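Local coordinates for CPXV018 protein (Cowpox virus, PDB 4PDC) that probably binds the activating immune receptor NKG2D as a secreted viral decoy resembling MHC class I, at residues C134-H137 against L138-L141. The protein carries 2 engineered substitutions. Numbering follows the deposited sequence.
Sequences CIMH and LRSL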
ATOM      1  N   CYS E 134      -5.194   8.546  -2.121  1.00 12.86           N
ATOM      2  CA  CYS E 134      -6.343   9.422  -1.924  1.00 12.73           C
ATOM      3  C   CYS E 134      -6.366  10.533  -2.969  1.00 14.86           C
ATOM      4  O   CYS E 134      -7.424  10.877  -3.494  1.00 15.23           O
ATOM      5  CB  CYS E 134      -6.324  10.019  -0.513  1.00 21.39           C
ATOM      6  SG  CYS E 134      -7.692  11.149  -0.156  1.00 23.37           S
ATOM      7  N   ILE E 135      -5.194  11.077  -3.280  1.00 13.95           N
ATOM      8  CA  ILE E 135      -5.083  12.138  -4.275  1.00 13.37           C
ATOM      9  C   ILE E 135      -5.410  11.604  -5.669  1.00 14.47           C
ATOM     10  O   ILE E 135      -6.082  12.268  -6.458  1.00 12.81           O
ATOM     11  CB  ILE E 135      -3.663  12.757  -4.283  1.00 18.31           C
ATOM     12  CG1 ILE E 135      -3.365  13.446  -2.944  1.00 13.13           C
ATOM     13  CG2 ILE E 135      -3.496  13.739  -5.449  1.00 19.91           C
ATOM     14  CD1 ILE E 135      -4.157  14.717  -2.693  1.00 13.23           C
ATOM     15  N   MET E 136      -4.924  10.407  -5.979  1.00 14.36           N
ATOM     16  CA  MET E 136      -5.168   9.823  -7.291  1.00 16.92           C
ATOM     17  C   MET E 136      -6.635   9.421  -7.440  1.00 16.18           C
ATOM     18  O   MET E 136      -7.215   9.566  -8.520  1.00 14.50           O
ATOM     19  CB  MET E 136      -4.243   8.627  -7.523  1.00 17.85           C
ATOM     20  CG  MET E 136      -2.776   9.021  -7.622  1.00 16.72           C
ATOM     21  SD  MET E 136      -2.431  10.080  -9.039  1.00 24.82           S
ATOM     22  CE  MET E 136      -2.461   8.873 -10.361  1.00 72.84           C
ATOM     23  N   HIS E 137      -7.238   8.926  -6.362  1.00 11.58           N
ATOM     24  CA  HIS E 137      -8.674   8.653  -6.366  1.00 14.06           C
ATOM     25  C   HIS E 137      -9.455   9.949  -6.554  1.00 14.28           C
ATOM     26  O   HIS E 137     -10.413  10.004  -7.328  1.00 17.87           O
ATOM     27  CB  HIS E 137      -9.121   7.970  -5.072  1.00 12.00           C
ATOM     28  CG  HIS E 137      -8.716   6.533  -4.972  1.00 16.23           C
ATOM     29  ND1 HIS E 137      -9.459   5.601  -4.278  1.00 14.57           N
ATOM     30  CD2 HIS E 137      -7.648   5.868  -5.469  1.00 14.11           C
ATOM     31  CE1 HIS E 137      -8.866   4.424  -4.355  1.00 19.48           C
ATOM     32  NE2 HIS E 137      -7.764   4.559  -5.072  1.00 16.55           N
ATOM     33  N   LEU E 138      -9.040  10.988  -5.836  1.00 13.80           N
ATOM     34  CA  LEU E 138      -9.680  12.296  -5.919  1.00 14.11           C
ATOM     35  C   LEU E 138      -9.704  12.804  -7.359  1.00 14.94           C
ATOM     36  O   LEU E 138     -10.745  13.211  -7.865  1.00 16.40           O
ATOM     37  CB  LEU E 138      -8.960  13.296  -5.009  1.00 13.09           C
ATOM     38  CG  LEU E 138      -9.302  14.779  -5.179  1.00 15.68           C
ATOM     39  CD1 LEU E 138     -10.798  15.029  -5.024  1.00 19.57           C
ATOM     40  CD2 LEU E 138      -8.516  15.619  -4.181  1.00 16.15           C
ATOM     41  N   ARG E 139      -8.556  12.764  -8.020  1.00 15.03           N
ATOM     42  CA  ARG E 139      -8.459  13.234  -9.393  1.00 17.21           C
ATOM     43  C   ARG E 139      -9.309  12.372 -10.333  1.00 18.67           C
ATOM     44  O   ARG E 139      -9.955  12.883 -11.248  1.00 17.07           O
ATOM     45  CB  ARG E 139      -6.994  13.246  -9.834  1.00 17.26           C
ATOM     46  CG  ARG E 139      -6.163  14.294  -9.105  1.00 18.09           C
ATOM     47  CD  ARG E 139      -4.691  14.207  -9.471  1.00 22.76           C
ATOM     48  NE  ARG E 139      -4.456  14.544 -10.870  1.00 25.06           N
ATOM     49  CZ  ARG E 139      -3.344  14.247 -11.533  1.00 30.07           C
ATOM     50  NH1 ARG E 139      -2.357  13.601 -10.927  1.00 28.66           N
ATOM     51  NH2 ARG E 139      -3.223  14.591 -12.808  1.00 31.23           N
ATOM     52  N   SER E 140      -9.328  11.067 -10.094  1.00 16.32           N
ATOM     53  CA  SER E 140     -10.133  10.168 -10.913  1.00 16.34           C
ATOM     54  C   SER E 140     -11.626  10.416 -10.687  1.00 17.91           C
ATOM     55  O   SER E 140     -12.429  10.314 -11.616  1.00 16.73           O
ATOM     56  CB  SER E 140      -9.786   8.710 -10.609  1.00 15.40           C
ATOM     57  OG  SER E 140      -8.397   8.473 -10.774  1.00 15.94           O
ATOM     58  N   LEU E 141     -11.999  10.746  -9.454  1.00 16.92           N
ATOM     59  CA  LEU E 141     -13.406  10.978  -9.128  1.00 16.54           C
ATOM     60  C   LEU E 141     -13.875  12.333  -9.649  1.00 16.09           C
ATOM     61  O   LEU E 141     -15.025  12.480 -10.063  1.00 20.02           O
ATOM     62  CB  LEU E 141     -13.633  10.882  -7.619  1.00 14.74           C
ATOM     63  CG  LEU E 141     -13.524   9.478  -7.020  1.00 13.44           C
ATOM     64  CD1 LEU E 141     -13.463   9.555  -5.503  1.00 16.07           C
ATOM     65  CD2 LEU E 141     -14.680   8.586  -7.467  1.00 17.46           C
TER
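S140 folds its hydroxyl back onto the preceding turn of helix 131-146, where OG gives a hydrogen bond to M136 O at 2.8 Å. With OG beside its own backbone N (chi1 -55°), the hydroxyl approaches M136 O from one face of the carbonyl plane, while S140 N bonds to M136 O from the other at 3.0 Å; two bonds from one residue thus grip a single oxygen. One residue on, L141 N bonds to H137 O at 2.8 Å, and L141 CG lies 3.2 Å from H137 O. The buried faces are close-packed: toward helix 51-64, H137 ND1 is hydrogen-bonded to Y55 OH and L141 touches Y55; toward strand 2-13, L138 and L141 rest on L4. Packing is looser around partly exposed R139. R139 CG lies 3.3 Å from I135 O, and the chain runs alongside M136, whose SD is 4.0 Å from R139 NH1, oblique to the guanidinium. Both R139 NH1 and NH2 have hydrogen-bond partners outside these two segments. The example illustrates i to i+4 helix bonding reinforced by a serine hydroxyl, in a helix tied through the C134–C84 disulfide to the antiparallel sheet of an MHC class I-like platform.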